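Local coordinates for putative transcriptional regulator protein, LacI family (Rhizobium etli, PDB 3MIZ) that probably acts as a LacI-family transcriptional regulator that binds operator DNA and represses transcription, at residues A[72-86]-A[93-107]. Numbering follows the deposited sequence.
Sequences DGVLYVTMYRRIVDP and IPTVMINCRPQTREL
Neighbouring parallel strands of the N-terminal subdomain in the periplasmic-binding-protein-like fold, 73-78 and 95-97, pair here, turn a corner together and pair again, more weakly, as the short strands 81-83 and 100-101. In the first pairing Val-74 and Tyr-76 each give and accept a backbone hydrogen bond; the straightest runs from Ile-98 N to Tyr-76 O (2.8 Å, 171° at the hydrogen). Beyond the corner Arg-82 O receives Arg-101 N, and Val-84 N bonds to Arg-101 O at 2.8 Å. On the face covered by helix 30-42, Ile-98 CD1 packs against Leu-75 CD2 (3.7 Å), while Val-77 CG2 meets Ile-98 CB. The opposite face carries Tyr-76, one face of whose ring is covered at its centre by Pro-86 CG. Cys-100 SG lies in plane at the ring edge, 3.9 Å from Tyr-76 CD2, a sulfur-aromatic contact set by a chi1 of 54°. Farther along, Ile-83 CD1 rests 3.5 Å above one face of the Arg-101 guanidinium, offset toward its rim. Arg-81 forms salt bridges with Asp-115 and Glu-112, and Glu-112 also makes a long, weak ion pair with Arg-101, probably offsetting the two like charges. Asp-85 grips the loop after the second pairing with both oxygens, OD1 accepting Thr-104 N on its syn side but 25° out of the carboxylate plane (2.9 Å) and, weakly, Gln-103 N. With an alanine here, the two amides and the Thr-104 hydroxyl would probably lose their shared acceptor, and the 103-104 backbone would be likely to shift. Thr-104 OG1 donates to the syn lone pair of Asp-85 OD2 at 2.6 Å.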
ATOM      1  N   ASP A  72     -10.999  24.563   9.025  1.00 18.77           N
ATOM      2  CA  ASP A  72     -10.850  24.872  10.447  1.00 19.16           C
ATOM      3  C   ASP A  72      -9.457  24.584  10.997  1.00 18.06           C
ATOM      4  O   ASP A  72      -8.984  25.280  11.895  1.00 17.65           O
ATOM      5  CB  ASP A  72     -11.871  24.099  11.285  1.00 20.51           C
ATOM      6  CG  ASP A  72     -13.285  24.600  11.093  1.00 23.42           C
ATOM      7  OD1 ASP A  72     -13.456  25.750  10.633  1.00 21.10           O
ATOM      8  OD2 ASP A  72     -14.224  23.839  11.422  1.00 23.82           O
ATOM      9  N   GLY A  73      -8.812  23.551  10.465  1.00 15.13           N
ATOM     10  CA  GLY A  73      -7.478  23.201  10.921  1.00 14.10           C
ATOM     11  C   GLY A  73      -6.776  22.298   9.921  1.00 14.04           C
ATOM     12  O   GLY A  73      -7.406  21.777   8.998  1.00 14.39           O
ATOM     13  N   VAL A  74      -5.476  22.107  10.105  1.00 14.32           N
ATOM     14  CA  VAL A  74      -4.689  21.266   9.207  1.00 14.42           C
ATOM     15  C   VAL A  74      -3.885  20.202   9.940  1.00 14.37           C
ATOM     16  O   VAL A  74      -3.298  20.457  10.990  1.00 14.09           O
ATOM     17  CB  VAL A  74      -3.671  22.104   8.378  1.00 15.06           C
ATOM     18  CG1 VAL A  74      -2.660  21.175   7.679  1.00 17.56           C
ATOM     19  CG2 VAL A  74      -4.388  22.939   7.352  1.00 15.27           C
ATOM     20  N   LEU A  75      -3.879  19.000   9.383  1.00 13.11           N
ATOM     21  CA  LEU A  75      -3.072  17.931   9.934  1.00 14.45           C
ATOM     22  C   LEU A  75      -1.987  17.763   8.880  1.00 12.89           C
ATOM     23  O   LEU A  75      -2.251  17.351   7.754  1.00 13.60           O
ATOM     24  CB  LEU A  75      -3.901  16.658  10.095  1.00 14.71           C
ATOM     25  CG  LEU A  75      -4.956  16.823  11.191  1.00 16.00           C
ATOM     26  CD1 LEU A  75      -5.966  15.696  11.126  1.00 18.66           C
ATOM     27  CD2 LEU A  75      -4.256  16.865  12.551  1.00 14.59           C
ATOM     28  N   TYR A  76      -0.772  18.152   9.242  1.00 13.23           N
ATOM     29  CA  TYR A  76       0.379  18.069   8.357  1.00 12.77           C
ATOM     30  C   TYR A  76       0.947  16.675   8.557  1.00 12.01           C
ATOM     31  O   TYR A  76       1.568  16.399   9.583  1.00 12.96           O
ATOM     32  CB  TYR A  76       1.410  19.107   8.777  1.00 11.70           C
ATOM     33  CG  TYR A  76       2.419  19.405   7.720  1.00 14.87           C
ATOM     34  CD1 TYR A  76       2.111  20.279   6.678  1.00 15.62           C
ATOM     35  CD2 TYR A  76       3.695  18.840   7.763  1.00 11.48           C
ATOM     36  CE1 TYR A  76       3.039  20.595   5.711  1.00 16.62           C
ATOM     37  CE2 TYR A  76       4.637  19.151   6.793  1.00 14.61           C
ATOM     38  CZ  TYR A  76       4.298  20.036   5.769  1.00 15.79           C
ATOM     39  OH  TYR A  76       5.220  20.374   4.805  1.00 20.02           O
ATOM     40  N   VAL A  77       0.747  15.807   7.572  1.00 13.79           N
ATOM     41  CA  VAL A  77       1.184  14.423   7.678  1.00 12.34           C
ATOM     42  C   VAL A  77       2.217  14.013   6.635  1.00 12.49           C
ATOM     43  O   VAL A  77       2.027  14.206   5.433  1.00 11.86           O
ATOM     44  CB  VAL A  77      -0.040  13.476   7.550  1.00 15.16           C
ATOM     45  CG1 VAL A  77       0.379  12.026   7.763  1.00 15.99           C
ATOM     46  CG2 VAL A  77      -1.117  13.893   8.530  1.00 14.16           C
ATOM     47  N   THR A  78       3.319  13.442   7.097  1.00 12.37           N
ATOM     48  CA  THR A  78       4.345  12.981   6.171  1.00 12.18           C
ATOM     49  C   THR A  78       4.241  11.461   6.062  1.00 13.50           C
ATOM     50  O   THR A  78       3.883  10.785   7.033  1.00 13.97           O
ATOM     51  CB  THR A  78       5.753  13.395   6.648  1.00 11.92           C
ATOM     52  OG1 THR A  78       5.956  12.979   8.004  1.00 10.23           O
ATOM     53  CG2 THR A  78       5.902  14.918   6.570  1.00  9.53           C
HETATM   54  N   MSE A  79       4.533  10.923   4.881  1.00 14.40           N
HETATM   55  CA  MSE A  79       4.463   9.477   4.672  1.00 15.52           C
HETATM   56  C   MSE A  79       5.492   8.738   5.525  1.00 15.50           C
HETATM   57  O   MSE A  79       5.230   7.641   6.023  1.00 14.49           O
HETATM   58  CB  MSE A  79       4.658   9.153   3.192  1.00 17.22           C
HETATM   59  CG  MSE A  79       3.460   9.518   2.340  1.00 26.35           C
HETATM   60 SE   MSE A  79       1.869   8.558   2.920  1.00 38.53          SE
HETATM   61  CE  MSE A  79       0.995   9.940   3.982  1.00 29.04           C
ATOM     62  N   TYR A  80       6.677   9.321   5.673  1.00 15.99           N
ATOM     63  CA  TYR A  80       7.692   8.718   6.528  1.00 16.84           C
ATOM     64  C   TYR A  80       8.157   9.797   7.483  1.00 17.45           C
ATOM     65  O   TYR A  80       7.933  10.988   7.255  1.00 16.17           O
ATOM     66  CB  TYR A  80       8.878   8.145   5.728  1.00 17.54           C
ATOM     67  CG  TYR A  80       9.408   9.027   4.628  1.00 18.41           C
ATOM     68  CD1 TYR A  80       8.996   8.844   3.307  1.00 19.70           C
ATOM     69  CD2 TYR A  80      10.334  10.035   4.899  1.00 18.11           C
ATOM     70  CE1 TYR A  80       9.497   9.639   2.278  1.00 19.01           C
ATOM     71  CE2 TYR A  80      10.835  10.837   3.880  1.00 19.68           C
ATOM     72  CZ  TYR A  80      10.416  10.632   2.576  1.00 19.05           C
ATOM     73  OH  TYR A  80      10.936  11.405   1.566  1.00 19.63           O
ATOM     74  N   ARG A  81       8.801   9.386   8.565  1.00 15.60           N
ATOM     75  CA  ARG A  81       9.240  10.340   9.560  1.00 16.42           C
ATOM     76  C   ARG A  81      10.216  11.372   9.006  1.00 17.10           C
ATOM     77  O   ARG A  81      11.229  11.030   8.406  1.00 16.82           O
ATOM     78  CB  ARG A  81       9.848   9.593  10.734  1.00 17.60           C
ATOM     79  CG  ARG A  81       9.819  10.374  12.012  1.00 19.65           C
ATOM     80  CD  ARG A  81      10.247   9.495  13.160  1.00 18.47           C
ATOM     81  NE  ARG A  81      10.502  10.279  14.356  1.00 20.62           N
ATOM     82  CZ  ARG A  81      10.967   9.766  15.485  1.00 21.05           C
ATOM     83  NH1 ARG A  81      11.224   8.463  15.559  1.00 20.85           N
ATOM     84  NH2 ARG A  81      11.178  10.550  16.529  1.00 22.17           N
ATOM     85  N   ARG A  82       9.893  12.646   9.211  1.00 15.34           N
ATOM     86  CA  ARG A  82      10.723  13.734   8.709  1.00 15.33           C
ATOM     87  C   ARG A  82      10.812  14.876   9.715  1.00 15.51           C
ATOM     88  O   ARG A  82       9.985  14.992  10.624  1.00 16.75           O
ATOM     89  CB  ARG A  82      10.126  14.309   7.416  1.00 16.22           C
ATOM     90  CG  ARG A  82      10.035  13.369   6.224  1.00 14.79           C
ATOM     91  CD  ARG A  82       9.301  14.053   5.073  1.00 17.31           C
ATOM     92  NE  ARG A  82       9.925  15.329   4.733  1.00 16.89           N
ATOM     93  CZ  ARG A  82       9.342  16.289   4.020  1.00 20.84           C
ATOM     94  NH1 ARG A  82       8.107  16.130   3.558  1.00 15.49           N
ATOM     95  NH2 ARG A  82       9.993  17.424   3.781  1.00 17.20           N
ATOM     96  N   ILE A  83      11.832  15.707   9.548  1.00 14.53           N
ATOM     97  CA  ILE A  83      12.008  16.905  10.357  1.00 14.26           C
ATOM     98  C   ILE A  83      11.879  17.983   9.281  1.00 16.80           C
ATOM     99  O   ILE A  83      12.692  18.033   8.349  1.00 16.08           O
ATOM    100  CB  ILE A  83      13.408  16.991  10.996  1.00 15.00           C
ATOM    101  CG1 ILE A  83      13.616  15.836  11.981  1.00 14.74           C
ATOM    102  CG2 ILE A  83      13.549  18.308  11.750  1.00 16.50           C
ATOM    103  CD1 ILE A  83      15.039  15.770  12.538  1.00 16.89           C
ATOM    104  N   VAL A  84      10.849  18.817   9.384  1.00 16.38           N
ATOM    105  CA  VAL A  84      10.625  19.844   8.379  1.00 18.22           C
ATOM    106  C   VAL A  84       9.641  20.907   8.827  1.00 17.61           C
ATOM    107  O   VAL A  84       8.697  20.628   9.576  1.00 15.84           O
ATOM    108  CB  VAL A  84      10.099  19.215   7.067  1.00 19.93           C
ATOM    109  CG1 VAL A  84       8.843  18.402   7.346  1.00 19.93           C
ATOM    110  CG2 VAL A  84       9.798  20.303   6.036  1.00 23.14           C
ATOM    111  N   ASP A  85       9.890  22.137   8.387  1.00 18.28           N
ATOM    112  CA  ASP A  85       9.007  23.254   8.690  1.00 20.06           C
ATOM    113  C   ASP A  85       8.018  23.355   7.541  1.00 20.96           C
ATOM    114  O   ASP A  85       8.412  23.363   6.373  1.00 22.54           O
ATOM    115  CB  ASP A  85       9.794  24.567   8.772  1.00 21.69           C
ATOM    116  CG  ASP A  85      10.278  24.877  10.171  1.00 21.10           C
ATOM    117  OD1 ASP A  85      10.249  23.978  11.042  1.00 20.10           O
ATOM    118  OD2 ASP A  85      10.697  26.032  10.400  1.00 23.62           O
ATOM    119  N   PRO A  86       6.717  23.419   7.846  1.00 20.05           N
ATOM    120  CA  PRO A  86       5.785  23.524   6.719  1.00 20.29           C
ATOM    121  C   PRO A  86       6.052  24.832   5.967  1.00 21.37           C
ATOM    122  O   PRO A  86       6.515  25.806   6.558  1.00 20.00           O
ATOM    123  CB  PRO A  86       4.414  23.531   7.394  1.00 19.68           C
ATOM    124  CG  PRO A  86       4.649  22.751   8.675  1.00 21.23           C
ATOM    125  CD  PRO A  86       6.003  23.274   9.126  1.00 19.95           C
ATOM    126  N   ILE A  93      -3.178  28.942  10.041  1.00 24.69           N
ATOM    127  CA  ILE A  93      -4.303  28.067  10.357  1.00 23.57           C
ATOM    128  C   ILE A  93      -3.842  27.105  11.445  1.00 21.69           C
ATOM    129  O   ILE A  93      -2.709  26.625  11.396  1.00 21.97           O
ATOM    130  CB  ILE A  93      -4.721  27.218   9.131  1.00 24.47           C
ATOM    131  CG1 ILE A  93      -5.096  28.125   7.958  1.00 26.31           C
ATOM    132  CG2 ILE A  93      -5.884  26.303   9.508  1.00 25.59           C
ATOM    133  CD1 ILE A  93      -5.492  27.368   6.699  1.00 27.10           C
ATOM    134  N   PRO A  94      -4.700  26.821  12.443  1.00 19.61           N
ATOM    135  CA  PRO A  94      -4.300  25.893  13.510  1.00 19.15           C
ATOM    136  C   PRO A  94      -3.792  24.615  12.845  1.00 19.30           C
ATOM    137  O   PRO A  94      -4.474  24.050  11.986  1.00 17.71           O
ATOM    138  CB  PRO A  94      -5.598  25.668  14.274  1.00 18.20           C
ATOM    139  CG  PRO A  94      -6.271  27.012  14.164  1.00 20.91           C
ATOM    140  CD  PRO A  94      -6.039  27.379  12.706  1.00 17.86           C
ATOM    141  N   THR A  95      -2.609  24.167  13.252  1.00 19.39           N
ATOM    142  CA  THR A  95      -1.995  22.989  12.650  1.00 18.95           C
ATOM    143  C   THR A  95      -1.317  22.045  13.640  1.00 18.50           C
ATOM    144  O   THR A  95      -0.703  22.482  14.611  1.00 15.40           O
ATOM    145  CB  THR A  95      -0.934  23.425  11.624  1.00 17.68           C
ATOM    146  OG1 THR A  95      -1.556  24.210  10.600  1.00 19.94           O
ATOM    147  CG2 THR A  95      -0.250  22.220  10.991  1.00 21.24           C
ATOM    148  N   VAL A  96      -1.439  20.747  13.382  1.00 15.61           N
ATOM    149  CA  VAL A  96      -0.788  19.731  14.199  1.00 14.99           C
ATOM    150  C   VAL A  96      -0.030  18.841  13.215  1.00 12.07           C
ATOM    151  O   VAL A  96      -0.581  18.419  12.197  1.00 11.01           O
ATOM    152  CB  VAL A  96      -1.796  18.881  15.000  1.00 16.35           C
ATOM    153  CG1 VAL A  96      -1.082  17.707  15.660  1.00 17.07           C
ATOM    154  CG2 VAL A  96      -2.460  19.735  16.076  1.00 16.83           C
HETATM  155  N   MSE A  97       1.241  18.592  13.498  1.00 11.59           N
HETATM  156  CA  MSE A  97       2.059  17.752  12.624  1.00 12.57           C
HETATM  157  C   MSE A  97       2.011  16.298  13.089  1.00 11.38           C
HETATM  158  O   MSE A  97       2.076  16.023  14.282  1.00 14.27           O
HETATM  159  CB  MSE A  97       3.508  18.262  12.622  1.00 13.60           C
HETATM  160  CG  MSE A  97       3.645  19.655  12.011  1.00 17.41           C
HETATM  161 SE   MSE A  97       5.444  20.379  12.155  1.00 27.41          SE
HETATM  162  CE  MSE A  97       6.299  19.254  10.855  1.00 18.71           C
ATOM    163  N   ILE A  98       1.878  15.373  12.140  1.00 11.42           N
ATOM    164  CA  ILE A  98       1.821  13.949  12.467  1.00  9.35           C
ATOM    165  C   ILE A  98       2.840  13.156  11.652  1.00 10.45           C
ATOM    166  O   ILE A  98       2.853  13.225  10.416  1.00 11.70           O
ATOM    167  CB  ILE A  98       0.420  13.365  12.194  1.00 10.08           C
ATOM    168  CG1 ILE A  98      -0.641  14.168  12.969  1.00  9.33           C
ATOM    169  CG2 ILE A  98       0.387  11.889  12.635  1.00 10.43           C
ATOM    170  CD1 ILE A  98      -2.084  13.914  12.500  1.00 12.08           C
ATOM    171  N   ASN A  99       3.680  12.410  12.363  1.00 11.07           N
ATOM    172  CA  ASN A  99       4.734  11.563  11.788  1.00 12.44           C
ATOM    173  C   ASN A  99       5.939  12.399  11.376  1.00 14.66           C
ATOM    174  O   ASN A  99       6.799  11.951  10.610  1.00 16.23           O
ATOM    175  CB  ASN A  99       4.216  10.790  10.569  1.00 13.36           C
ATOM    176  CG  ASN A  99       5.012   9.523  10.306  1.00 12.77           C
ATOM    177  OD1 ASN A  99       5.035   9.004   9.191  1.00 18.19           O
ATOM    178  ND2 ASN A  99       5.661   9.015  11.340  1.00 10.10           N
ATOM    179  N   CYS A 100       5.992  13.621  11.888  1.00 12.96           N
ATOM    180  CA  CYS A 100       7.072  14.528  11.578  1.00 12.52           C
ATOM    181  C   CYS A 100       7.216  15.556  12.690  1.00 14.39           C
ATOM    182  O   CYS A 100       6.338  15.699  13.546  1.00 13.14           O
ATOM    183  CB  CYS A 100       6.808  15.223  10.232  1.00 11.55           C
ATOM    184  SG  CYS A 100       5.191  16.062  10.097  1.00 16.07           S
ATOM    185  N   ARG A 101       8.341  16.258  12.675  1.00 13.73           N
ATOM    186  CA  ARG A 101       8.642  17.272  13.670  1.00 16.84           C
ATOM    187  C   ARG A 101       9.175  18.511  12.951  1.00 14.29           C
ATOM    188  O   ARG A 101       9.881  18.400  11.946  1.00 13.67           O
ATOM    189  CB  ARG A 101       9.697  16.726  14.636  1.00 21.09           C
ATOM    190  CG  ARG A 101      10.659  17.745  15.213  1.00 27.79           C
ATOM    191  CD  ARG A 101      11.803  17.037  15.916  1.00 31.81           C
ATOM    192  NE  ARG A 101      12.127  15.789  15.225  1.00 37.75           N
ATOM    193  CZ  ARG A 101      13.079  14.935  15.591  1.00 38.19           C
ATOM    194  NH1 ARG A 101      13.839  15.176  16.656  1.00 37.98           N
ATOM    195  NH2 ARG A 101      13.253  13.818  14.900  1.00 36.63           N
ATOM    196  N   PRO A 102       8.851  19.704  13.463  1.00 15.89           N
ATOM    197  CA  PRO A 102       9.336  20.927  12.819  1.00 15.60           C
ATOM    198  C   PRO A 102      10.838  21.089  12.990  1.00 18.16           C
ATOM    199  O   PRO A 102      11.409  20.616  13.975  1.00 15.37           O
ATOM    200  CB  PRO A 102       8.559  22.025  13.539  1.00 17.24           C
ATOM    201  CG  PRO A 102       8.417  21.464  14.932  1.00 18.77           C
ATOM    202  CD  PRO A 102       8.047  20.015  14.661  1.00 15.78           C
ATOM    203  N   GLN A 103      11.478  21.742  12.024  1.00 18.87           N
ATOM    204  CA  GLN A 103      12.913  21.990  12.103  1.00 22.66           C
ATOM    205  C   GLN A 103      13.107  23.092  13.139  1.00 22.93           C
ATOM    206  O   GLN A 103      14.072  23.083  13.913  1.00 22.27           O
ATOM    207  CB  GLN A 103      13.452  22.445  10.744  1.00 26.06           C
ATOM    208  CG  GLN A 103      14.959  22.651  10.713  1.00 32.02           C
ATOM    209  CD  GLN A 103      15.719  21.429  11.189  1.00 36.63           C
ATOM    210  OE1 GLN A 103      15.696  21.091  12.374  1.00 38.57           O
ATOM    211  NE2 GLN A 103      16.390  20.750  10.263  1.00 39.62           N
ATOM    212  N   THR A 104      12.173  24.039  13.152  1.00 21.08           N
ATOM    213  CA  THR A 104      12.213  25.144  14.105  1.00 22.15           C
ATOM    214  C   THR A 104      11.609  24.689  15.425  1.00 21.58           C
ATOM    215  O   THR A 104      10.440  24.302  15.487  1.00 18.74           O
ATOM    216  CB  THR A 104      11.422  26.365  13.583  1.00 20.99           C
ATOM    217  OG1 THR A 104      12.080  26.893  12.425  1.00 22.45           O
ATOM    218  CG2 THR A 104      11.328  27.446  14.646  1.00 24.57           C
ATOM    219  N   ARG A 105      12.419  24.743  16.478  1.00 23.14           N
ATOM    220  CA  ARG A 105      12.003  24.335  17.819  1.00 25.37           C
ATOM    221  C   ARG A 105      10.635  24.860  18.238  1.00 26.18           C
ATOM    222  O   ARG A 105      10.392  26.070  18.267  1.00 26.11           O
ATOM    223  CB  ARG A 105      13.048  24.773  18.851  1.00 27.23           C
ATOM    224  CG  ARG A 105      12.703  24.388  20.286  1.00 29.97           C
ATOM    225  CD  ARG A 105      13.816  24.784  21.256  1.00 34.02           C
ATOM    226  NE  ARG A 105      13.898  26.229  21.455  1.00 36.66           N
ATOM    227  CZ  ARG A 105      13.009  26.940  22.141  1.00 38.82           C
ATOM    228  NH1 ARG A 105      11.965  26.341  22.701  1.00 39.88           N
ATOM    229  NH2 ARG A 105      13.153  28.253  22.259  1.00 40.75           N
ATOM    230  N   GLU A 106       9.750  23.925  18.562  1.00 27.31           N
ATOM    231  CA  GLU A 106       8.393  24.221  19.008  1.00 28.50           C
ATOM    232  C   GLU A 106       7.580  25.135  18.099  1.00 27.15           C
ATOM    233  O   GLU A 106       6.743  25.900  18.575  1.00 27.16           O
ATOM    234  CB  GLU A 106       8.423  24.816  20.418  1.00 32.18           C
ATOM    235  CG  GLU A 106       9.235  23.997  21.410  1.00 36.11           C
ATOM    236  CD  GLU A 106       8.862  24.290  22.849  1.00 39.51           C
ATOM    237  OE1 GLU A 106       7.760  23.872  23.267  1.00 40.42           O
ATOM    238  OE2 GLU A 106       9.663  24.941  23.557  1.00 40.48           O
ATOM    239  N   LEU A 107       7.816  25.058  16.795  1.00 24.94           N
ATOM    240  CA  LEU A 107       7.064  25.887  15.858  1.00 24.08           C
ATOM    241  C   LEU A 107       5.586  25.484  15.878  1.00 22.52           C
ATOM    242  O   LEU A 107       4.694  26.335  15.831  1.00 21.58           O
ATOM    243  CB  LEU A 107       7.619  25.725  14.439  1.00 24.57           C
ATOM    244  CG  LEU A 107       7.033  26.643  13.366  1.00 26.59           C
ATOM    245  CD1 LEU A 107       7.470  28.086  13.619  1.00 26.05           C
ATOM    246  CD2 LEU A 107       7.508  26.190  12.000  1.00 27.78           C
TER